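Local structure of LAO/AO transport system kinase (Escherichia coli, 2P67) at residues Gly63-Lys69 with Glu155-Val159; Ile4-Leu9 with Leu41-Leu45; Ala75-Leu80 with Ile248-Trp252; Leu24-Thr29 with Ala119-Pro123. The protein belongs to the MeaB family of P-loop NTPases, with a parallel beta sheet at its core and extra helices, and occurs here as two copies. One frame throughout, in Å; residues are numbered along the deposited sequence. Where two conformers were deposited one is given.

Interaction 1: residues Gly63-Lys69 with Glu155-Val159; sequences GTPGAGK and ETVGV
Lys69 and Glu155 meet at their charged ends where a loop with the pattern of a Walker A motif, or P-loop, passes beside the neighbouring strand, an arrangement consistent with the P-loop NTPase fold. The lysine chain leaves the start of helix 69-82 with CG anti to the backbone N, then bends at its last two torsions, chi3 60° and chi4 68°, which swings NZ back over strand 151-157. There Lys69 NZ forms a salt bridge with Glu155 OE2 at 2.8 Å, reaching the carboxylate from its syn side and somewhat out of its plane. Glu155 is itself bent at chi2, and the two chains cross obliquely. The bend also lays Lys69 CE against Thr156 O, 3.6 Å away, placing the aliphatic part of the lysine along the strand backbone. Thr156 directs its own hydroxyl elsewhere, to Val92 O on strand 87-92.

Alongside the lysine, the end of strand 57-63 runs parallel to strand 151-157. Gly63 N donates to Thr156 O at 3.3 Å, and the ladder closes with Gly158 N donating to Gly63 O at 2.8 Å. Past this last rung the loop turns away through a type II turn from Thr64 to Ala67, and Gly68 occupies the N-cap position of the next helix. The Pro65 ring crosses the Val157 side chain at about a right angle, with Pro65 CD 4.1 Å from Val157 CG1. Next to it in the turn, the methyl carbon Thr64 CG2 rests 3.8 Å from Gly158 O.

Interaction 2: residues Ile4-Leu9 with Leu41-Leu45; sequences INEATL and LSTQL
The amide of Gln44 is the flat group that reaches across to Leu9: its OE1 touches the methyl Leu9 CD2 at 3.7 Å, a van der Waals contact of an oxygen with a branch end. A second flat group, the carboxylate of Glu6, stays at a distance, with Glu6 OE2 4.2 Å from Gln44 NE2, too long for a bond. The rest is leucine methyls against side chains and loop backbone. Leu9 spreads its fork over helix 36-49, CD2 resting on the stem of Gln44 and 4.1 Å from Leu41 CD1, while Leu9 CD1 lies 4.1 Å from Leu45 CB. Leu41, its CG anti to the backbone N (chi1 -176°), points toward the N-terminal loop, and its two methyls divide the backbone between them. Leu41 CD2 sits 3.7 Å from Asn5 CA, and Leu41 CD1 the same 3.7 Å from Glu6 N. Behind these side chains, helix 21-32 closes the packing through Leu30 and Ala27, whereas Thr43 makes a weak hydrogen bond to Arg317 of the second subunit. The loop keeps its shape by a reciprocal pair of bonds, Thr8 N to Asn5 OD1 at 2.8 Å and Asn5 N to Thr8 OG1, the first of which defines an Asx motif leading into helix 9-17.

Interaction 3: residues Ala75-Leu80 with Ile248-Trp252; sequences AFGMLL and IDEIW
Ala75 O accepts from Leu79 N at 3.0 Å within its own helix, and the methyl carbon Ile248 CG2 of the facing helix packs beside this oxygen at 4.0 Å. Ile248 thus enters beside the backbone of helix 69-82. Its CG2, anti to the backbone N, also presses on Phe76 CA and lies near the plane of the Phe76 ring, at its edge, while Leu79 CD1 closes in on the same methyl at 3.7 Å. The short segments pass with their axes 10.0 Å apart and cross at -69°.

In the P-loop NTPase fold, helix 69-82 is the one that follows the phosphate-loop pattern, and here helix 248-264, which comes after the sheet's last strand, packs against it. The shared layer continues down to the sheet: Phe76 also reaches Leu59 and Ile153, and Trp252 reaches Leu57. Trp252 brings its indole into the interface. Leu80 CD2 stands over the centre of its six-membered ring, 3.4 Å from the centroid and only 3° off the ring normal, a well-centred CH-pi contact. Leu79 CD2 comes at the five-membered part instead, 3.5 Å from Trp252 CD1. On the sheet side, Phe76 meets the indole obliquely with the planes turned 70° apart, Phe76 CZ lying 3.8 Å from Trp252 CE3.

Interaction 4: residues Leu24-Thr29 with Ala119-Pro123; sequences LAQAMT and AFIRP
Phe120 and Leu24 form the tightly packed part of this contact, in which helix 21-32 packs nearly parallel to strand 119-124, the outermost strand at one end of the parallel sheet within this chain. Leu24 CD2 is centred over one face of the Phe120 ring, 3.5 Å from its centroid and 4° off the normal, a CH-pi contact. Met28 meets the same ring at its edge: Met28 SD is 3.6 Å from Phe120 CE2, a Met-aromatic contact. The methionine chain is extended beyond CG and runs antiparallel alongside the arginine chain of Arg122, so that its sulfur also lies 3.5 Å from Arg122 CG. Helix 133-146 backs Met28 through Leu140, Leu143 and Cys144.

Toward solvent the contact becomes polar and looser. Arg122, bent at chi2 (76°), brings its guanidinium against the helix, alongside Ala25 and Thr29, with Met28 CB over one face. Thr29 OG1 accepts from Arg122 NH1 at 3.0 Å, almost straight at the hydrogen (169°) and close to the guanidinium plane. By comparison, the bond from Arg122 NH2 to Ala25 O is weak at 3.3 Å. A water molecule joins the rim, 2.6 Å from Thr29 OG1, and accepts from Arg122 NH2. Arg122 NH1 also forms a salt bridge with Glu32 of the same helix. These bonds on NH1, with the weaker ones on NH2, probably hold the guanidinium in its orientation, and its positive charge is probably offset in part by Glu32.

Interaction 3 is the buried, almost wholly apolar contact, joining two helices that pack beside the central sheet. Interactions 1 and 4 are partly buried and reach that same sheet: interaction 1 combines strand pairing with a salt bridge at the loop end, whereas interaction 4 docks a helix on an outermost strand and grades from aromatic packing to a hydrated arginine. Helix 69-82 serves both interaction 1, through its first residue, and interaction 3. Interaction 2 lies at the surface, its centre about 36 Å from that of interaction 1, and relies on leucine contacts. It touches interaction 4, since Leu45 packs on Ala27 of helix 21-32.

Interaction 1: residues Gly63-Lys69 with Glu155-Val159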
# COMPACT_ATOMS: atom_id res chain seq x y z
N GLY A 63 -8.01 19.05 1.05
CA GLY A 63 -8.99 19.53 0.08
C GLY A 63 -8.38 19.48 -1.30
O GLY A 63 -7.21 19.83 -1.46
N THR A 64 -9.16 19.03 -2.28
CA THR A 64 -8.72 19.10 -3.67
C THR A 64 -8.79 20.56 -4.14
O THR A 64 -9.51 21.37 -3.54
CB THR A 64 -9.58 18.19 -4.59
OG1 THR A 64 -10.97 18.52 -4.43
CG2 THR A 64 -9.38 16.72 -4.24
N PRO A 65 -8.03 20.91 -5.19
CA PRO A 65 -8.19 22.26 -5.76
C PRO A 65 -9.65 22.55 -6.11
O PRO A 65 -10.30 21.74 -6.80
CB PRO A 65 -7.31 22.21 -7.01
CG PRO A 65 -6.25 21.18 -6.69
CD PRO A 65 -6.98 20.14 -5.89
N GLY A 66 -10.16 23.67 -5.60
CA GLY A 66 -11.55 24.10 -5.83
C GLY A 66 -12.56 23.54 -4.85
O GLY A 66 -13.77 23.76 -5.01
N ALA A 67 -12.08 22.83 -3.82
CA ALA A 67 -12.97 22.16 -2.85
C ALA A 67 -13.45 23.07 -1.71
O ALA A 67 -14.30 22.66 -0.91
CB ALA A 67 -12.29 20.90 -2.28
N GLY A 68 -12.87 24.27 -1.63
CA GLY A 68 -13.27 25.29 -0.65
C GLY A 68 -12.69 25.04 0.73
O GLY A 68 -13.35 25.29 1.75
N LYS A 69 -11.45 24.55 0.76
CA LYS A 69 -10.78 24.17 2.01
C LYS A 69 -10.64 25.37 2.95
O LYS A 69 -10.91 25.24 4.15
CB LYS A 69 -9.41 23.53 1.71
CG LYS A 69 -8.58 23.20 2.94
CD LYS A 69 -7.44 22.23 2.63
CE LYS A 69 -6.43 22.74 1.60
NZ LYS A 69 -5.61 23.90 2.05
N GLU A 155 -3.52 20.36 7.90
CA GLU A 155 -4.23 20.45 6.64
C GLU A 155 -3.31 20.62 5.45
O GLU A 155 -2.26 21.24 5.56
CB GLU A 155 -5.32 21.53 6.69
CG GLU A 155 -4.79 22.93 6.92
CD GLU A 155 -4.59 23.69 5.64
OE1 GLU A 155 -4.34 24.91 5.71
OE2 GLU A 155 -4.70 23.09 4.55
N THR A 156 -3.68 20.04 4.31
CA THR A 156 -2.91 20.23 3.10
C THR A 156 -3.80 19.92 1.90
O THR A 156 -4.93 19.45 2.05
CB THR A 156 -1.59 19.41 3.09
OG1 THR A 156 -0.69 19.91 2.07
CG2 THR A 156 -1.85 17.91 2.89
N VAL A 157 -3.28 20.20 0.71
CA VAL A 157 -3.98 19.89 -0.53
C VAL A 157 -4.01 18.39 -0.73
O VAL A 157 -3.03 17.69 -0.46
CB VAL A 157 -3.31 20.58 -1.74
CG1 VAL A 157 -4.06 20.26 -3.02
CG2 VAL A 157 -3.29 22.09 -1.54
N GLY A 158 -5.16 17.89 -1.18
CA GLY A 158 -5.31 16.50 -1.54
C GLY A 158 -4.87 16.37 -2.97
O GLY A 158 -5.56 16.84 -3.89
N VAL A 159 -3.69 15.77 -3.14
CA VAL A 159 -3.04 15.56 -4.43
C VAL A 159 -1.99 14.48 -4.21
O VAL A 159 -1.37 14.40 -3.15
CB VAL A 159 -2.37 16.87 -4.97
CG1 VAL A 159 -1.19 17.31 -4.09
CG2 VAL A 159 -1.92 16.71 -6.42

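Interaction 2: residues Ile4-Leu9 with Leu41-Leu45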
# COMPACT_ATOMS: atom_id res chain seq x y z
N ILE A 4 14.59 32.07 25.24
CA ILE A 4 14.60 30.62 25.38
C ILE A 4 16.02 30.10 25.19
O ILE A 4 16.68 30.34 24.16
CB ILE A 4 13.54 29.90 24.49
CG1 ILE A 4 13.81 28.39 24.40
CG2 ILE A 4 13.47 30.50 23.12
CD1 ILE A 4 13.52 27.66 25.67
N ASN A 5 16.51 29.43 26.22
CA ASN A 5 17.86 28.88 26.20
C ASN A 5 17.94 27.75 27.21
O ASN A 5 16.98 27.48 27.91
CB ASN A 5 18.92 29.96 26.47
CG ASN A 5 18.74 30.64 27.82
OD1 ASN A 5 18.52 29.98 28.83
ND2 ASN A 5 18.85 31.97 27.83
N GLU A 6 19.11 27.12 27.29
CA GLU A 6 19.32 25.99 28.16
C GLU A 6 18.98 26.32 29.62
O GLU A 6 18.27 25.55 30.27
CB GLU A 6 20.74 25.47 27.99
CG GLU A 6 21.12 24.34 28.93
CD GLU A 6 22.59 24.00 28.79
OE1 GLU A 6 23.35 24.21 29.77
OE2 GLU A 6 22.98 23.55 27.68
N ALA A 7 19.45 27.46 30.13
CA ALA A 7 19.11 27.92 31.48
C ALA A 7 17.62 28.19 31.73
O ALA A 7 17.10 27.89 32.80
CB ALA A 7 19.93 29.16 31.83
N THR A 8 16.91 28.75 30.74
CA THR A 8 15.50 29.11 30.91
C THR A 8 14.51 28.06 30.41
O THR A 8 13.31 28.30 30.42
CB THR A 8 15.16 30.44 30.22
OG1 THR A 8 15.18 30.26 28.79
CG2 THR A 8 16.14 31.53 30.62
N LEU A 9 15.00 26.91 29.96
CA LEU A 9 14.14 25.91 29.31
C LEU A 9 12.90 25.52 30.14
O LEU A 9 11.77 25.49 29.62
CB LEU A 9 14.94 24.67 28.90
CG LEU A 9 14.22 23.63 28.03
CD1 LEU A 9 13.63 24.28 26.78
CD2 LEU A 9 15.18 22.53 27.67
N LEU A 41 19.05 22.28 21.54
CA LEU A 41 18.07 22.77 22.51
C LEU A 41 16.65 22.30 22.14
O LEU A 41 15.83 22.00 23.02
CB LEU A 41 18.12 24.29 22.60
CG LEU A 41 17.23 24.94 23.65
CD1 LEU A 41 17.62 24.51 25.08
CD2 LEU A 41 17.25 26.45 23.47
N SER A 42 16.37 22.25 20.84
CA SER A 42 15.08 21.76 20.32
C SER A 42 14.85 20.31 20.72
O SER A 42 13.75 19.93 21.11
CB SER A 42 15.08 21.85 18.79
OG SER A 42 14.82 23.17 18.40
N THR A 43 15.90 19.51 20.58
CA THR A 43 15.88 18.13 21.04
C THR A 43 15.56 18.01 22.56
O THR A 43 14.74 17.18 22.96
CB THR A 43 17.22 17.44 20.66
OG1 THR A 43 17.34 17.45 19.22
CG2 THR A 43 17.25 16.02 21.17
N GLN A 44 16.18 18.85 23.38
CA GLN A 44 15.90 18.89 24.82
C GLN A 44 14.44 19.26 25.09
O GLN A 44 13.77 18.67 25.95
CB GLN A 44 16.78 19.95 25.50
CG GLN A 44 18.26 19.65 25.68
CD GLN A 44 18.99 20.83 26.36
OE1 GLN A 44 18.66 21.21 27.49
NE2 GLN A 44 19.97 21.40 25.68
N LEU A 45 13.95 20.28 24.37
CA LEU A 45 12.57 20.75 24.54
C LEU A 45 11.57 19.64 24.20
O LEU A 45 10.62 19.38 24.94
CB LEU A 45 12.31 21.96 23.62
CG LEU A 45 10.86 22.44 23.43
CD1 LEU A 45 10.26 22.79 24.78
CD2 LEU A 45 10.79 23.64 22.48

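Interaction 3: residues Ala75-Leu80 with Ile248-Trp252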
# COMPACT_ATOMS: atom_id res chain seq x y z
N ALA A 75 -14.91 28.33 8.80
CA ALA A 75 -16.20 28.02 9.40
C ALA A 75 -16.10 26.96 10.49
O ALA A 75 -16.66 27.11 11.57
CB ALA A 75 -17.22 27.63 8.32
N PHE A 76 -15.37 25.88 10.21
CA PHE A 76 -15.22 24.77 11.15
C PHE A 76 -14.48 25.25 12.40
O PHE A 76 -14.90 24.97 13.53
CB PHE A 76 -14.50 23.59 10.48
CG PHE A 76 -14.33 22.37 11.36
CD1 PHE A 76 -15.44 21.61 11.77
CD2 PHE A 76 -13.06 21.97 11.77
CE1 PHE A 76 -15.27 20.47 12.58
CE2 PHE A 76 -12.88 20.83 12.59
CZ PHE A 76 -13.98 20.09 12.99
N GLY A 77 -13.38 25.97 12.18
CA GLY A 77 -12.55 26.50 13.27
C GLY A 77 -13.36 27.41 14.19
O GLY A 77 -13.33 27.27 15.42
N MET A 78 -14.12 28.32 13.57
CA MET A 78 -14.98 29.26 14.33
C MET A 78 -16.07 28.53 15.12
O MET A 78 -16.37 28.91 16.24
CB MET A 78 -15.54 30.37 13.43
CG MET A 78 -14.50 31.43 13.01
SD MET A 78 -13.51 32.13 14.37
CE MET A 78 -14.77 32.88 15.39
N LEU A 79 -16.62 27.45 14.56
CA LEU A 79 -17.56 26.61 15.32
C LEU A 79 -16.93 26.04 16.59
O LEU A 79 -17.54 26.07 17.66
CB LEU A 79 -18.10 25.47 14.44
CG LEU A 79 -19.10 24.47 15.05
CD1 LEU A 79 -19.89 23.86 13.93
CD2 LEU A 79 -18.45 23.38 15.85
N LEU A 80 -15.71 25.52 16.48
CA LEU A 80 -15.01 24.92 17.62
C LEU A 80 -14.76 25.97 18.70
O LEU A 80 -14.92 25.69 19.88
CB LEU A 80 -13.68 24.28 17.20
CG LEU A 80 -13.81 23.08 16.25
CD1 LEU A 80 -12.44 22.64 15.67
CD2 LEU A 80 -14.48 21.95 16.97
N ILE A 248 -22.03 22.56 8.87
CA ILE A 248 -20.79 22.53 9.64
C ILE A 248 -20.99 21.87 11.00
O ILE A 248 -20.19 21.04 11.40
CB ILE A 248 -20.13 23.94 9.80
CG1 ILE A 248 -20.08 24.71 8.48
CG2 ILE A 248 -18.72 23.82 10.45
CD1 ILE A 248 -19.26 24.05 7.37
N ASP A 249 -22.07 22.24 11.69
CA ASP A 249 -22.43 21.64 12.98
C ASP A 249 -22.50 20.12 12.87
O ASP A 249 -22.04 19.38 13.74
CB ASP A 249 -23.79 22.18 13.47
CG ASP A 249 -23.82 23.69 13.65
OD1 ASP A 249 -22.84 24.28 14.14
OD2 ASP A 249 -24.86 24.31 13.30
N GLU A 250 -23.09 19.65 11.76
CA GLU A 250 -23.31 18.23 11.52
C GLU A 250 -21.99 17.48 11.29
O GLU A 250 -21.84 16.32 11.69
CB GLU A 250 -24.25 18.07 10.32
CG GLU A 250 -25.72 18.45 10.65
CD GLU A 250 -26.02 19.97 10.73
OE1 GLU A 250 -25.14 20.85 10.52
OE2 GLU A 250 -27.19 20.29 11.02
N ILE A 251 -21.04 18.15 10.65
CA ILE A 251 -19.70 17.58 10.43
C ILE A 251 -18.97 17.40 11.77
O ILE A 251 -18.40 16.34 12.04
CB ILE A 251 -18.90 18.41 9.39
CG1 ILE A 251 -19.53 18.22 7.99
CG2 ILE A 251 -17.39 18.04 9.43
CD1 ILE A 251 -19.22 19.24 7.00
N TRP A 252 -19.04 18.41 12.64
CA TRP A 252 -18.45 18.31 13.98
C TRP A 252 -19.10 17.17 14.76
O TRP A 252 -18.44 16.38 15.41
CB TRP A 252 -18.59 19.65 14.71
CG TRP A 252 -18.10 19.67 16.12
CD1 TRP A 252 -18.78 20.16 17.22
CD2 TRP A 252 -16.84 19.20 16.61
NE1 TRP A 252 -18.00 20.02 18.36
CE2 TRP A 252 -16.81 19.44 18.01
CE3 TRP A 252 -15.72 18.58 16.01
CZ2 TRP A 252 -15.71 19.10 18.81
CZ3 TRP A 252 -14.63 18.25 16.81
CH2 TRP A 252 -14.63 18.51 18.19

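Interaction 4: residues Leu24-Thr29 with Ala119-Pro123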
# COMPACT_ATOMS: atom_id res chain seq x y z
N LEU A 24 4.69 29.70 22.39
CA LEU A 24 4.44 28.68 21.39
C LEU A 24 5.11 29.05 20.05
O LEU A 24 5.83 28.24 19.47
CB LEU A 24 2.95 28.43 21.20
CG LEU A 24 2.58 27.30 20.22
CD1 LEU A 24 3.26 25.96 20.54
CD2 LEU A 24 1.08 27.13 20.12
N ALA A 25 4.90 30.29 19.59
CA ALA A 25 5.49 30.73 18.32
C ALA A 25 7.01 30.67 18.40
O ALA A 25 7.67 30.22 17.46
CB ALA A 25 5.03 32.12 18.00
N GLN A 26 7.57 31.12 19.52
CA GLN A 26 9.01 31.09 19.75
C GLN A 26 9.56 29.67 19.71
O GLN A 26 10.60 29.41 19.15
CB GLN A 26 9.33 31.66 21.12
CG GLN A 26 9.73 33.11 21.18
CD GLN A 26 10.25 33.43 22.59
OE1 GLN A 26 11.46 33.41 22.84
NE2 GLN A 26 9.33 33.66 23.52
N ALA A 27 8.86 28.75 20.38
CA ALA A 27 9.26 27.33 20.41
C ALA A 27 9.21 26.70 19.01
O ALA A 27 10.11 25.94 18.60
CB ALA A 27 8.35 26.56 21.41
N MET A 28 8.16 27.00 18.25
CA MET A 28 8.08 26.54 16.87
C MET A 28 9.26 27.07 16.03
O MET A 28 9.91 26.32 15.33
CB MET A 28 6.74 26.93 16.24
CG MET A 28 5.52 26.31 16.95
SD MET A 28 4.04 26.54 15.96
CE MET A 28 2.92 25.38 16.80
N THR A 29 9.55 28.37 16.14
CA THR A 29 10.68 28.97 15.42
C THR A 29 12.00 28.28 15.76
O THR A 29 12.80 27.96 14.86
CB THR A 29 10.75 30.50 15.64
OG1 THR A 29 9.63 31.10 15.00
CG2 THR A 29 12.04 31.10 15.04
N ALA A 119 -7.51 30.66 18.67
CA ALA A 119 -6.89 29.91 17.57
C ALA A 119 -5.38 30.20 17.41
O ALA A 119 -4.83 31.15 18.02
CB ALA A 119 -7.64 30.14 16.27
N PHE A 120 -4.70 29.37 16.62
CA PHE A 120 -3.27 29.51 16.39
C PHE A 120 -3.01 28.84 15.04
O PHE A 120 -3.27 27.65 14.89
CB PHE A 120 -2.48 28.80 17.51
CG PHE A 120 -1.00 29.09 17.50
CD1 PHE A 120 -0.46 30.10 18.32
CD2 PHE A 120 -0.13 28.35 16.69
CE1 PHE A 120 0.91 30.38 18.32
CE2 PHE A 120 1.25 28.62 16.69
CZ PHE A 120 1.77 29.66 17.51
N ILE A 121 -2.50 29.60 14.07
CA ILE A 121 -2.25 29.08 12.72
C ILE A 121 -0.75 29.14 12.37
O ILE A 121 -0.14 30.20 12.48
CB ILE A 121 -3.08 29.86 11.65
CG1 ILE A 121 -4.56 29.90 12.01
CG2 ILE A 121 -2.85 29.26 10.25
CD1 ILE A 121 -5.31 31.09 11.43
N ARG A 122 -0.17 28.02 11.93
CA ARG A 122 1.26 27.97 11.58
C ARG A 122 1.50 27.16 10.30
O ARG A 122 1.04 26.03 10.20
CB ARG A 122 2.06 27.37 12.74
CG ARG A 122 3.58 27.46 12.58
CD ARG A 122 4.10 28.88 12.88
NE ARG A 122 5.56 28.90 12.78
CZ ARG A 122 6.37 29.54 13.62
NH1 ARG A 122 7.68 29.46 13.43
NH2 ARG A 122 5.89 30.23 14.67
N PRO A 123 2.22 27.74 9.31
CA PRO A 123 2.57 27.02 8.08
C PRO A 123 3.81 26.13 8.24
O PRO A 123 4.74 26.45 8.99
CB PRO A 123 2.84 28.16 7.09
CG PRO A 123 3.46 29.23 7.98
CD PRO A 123 2.69 29.15 9.27
O HOH W 1 7.65 32.76 15.49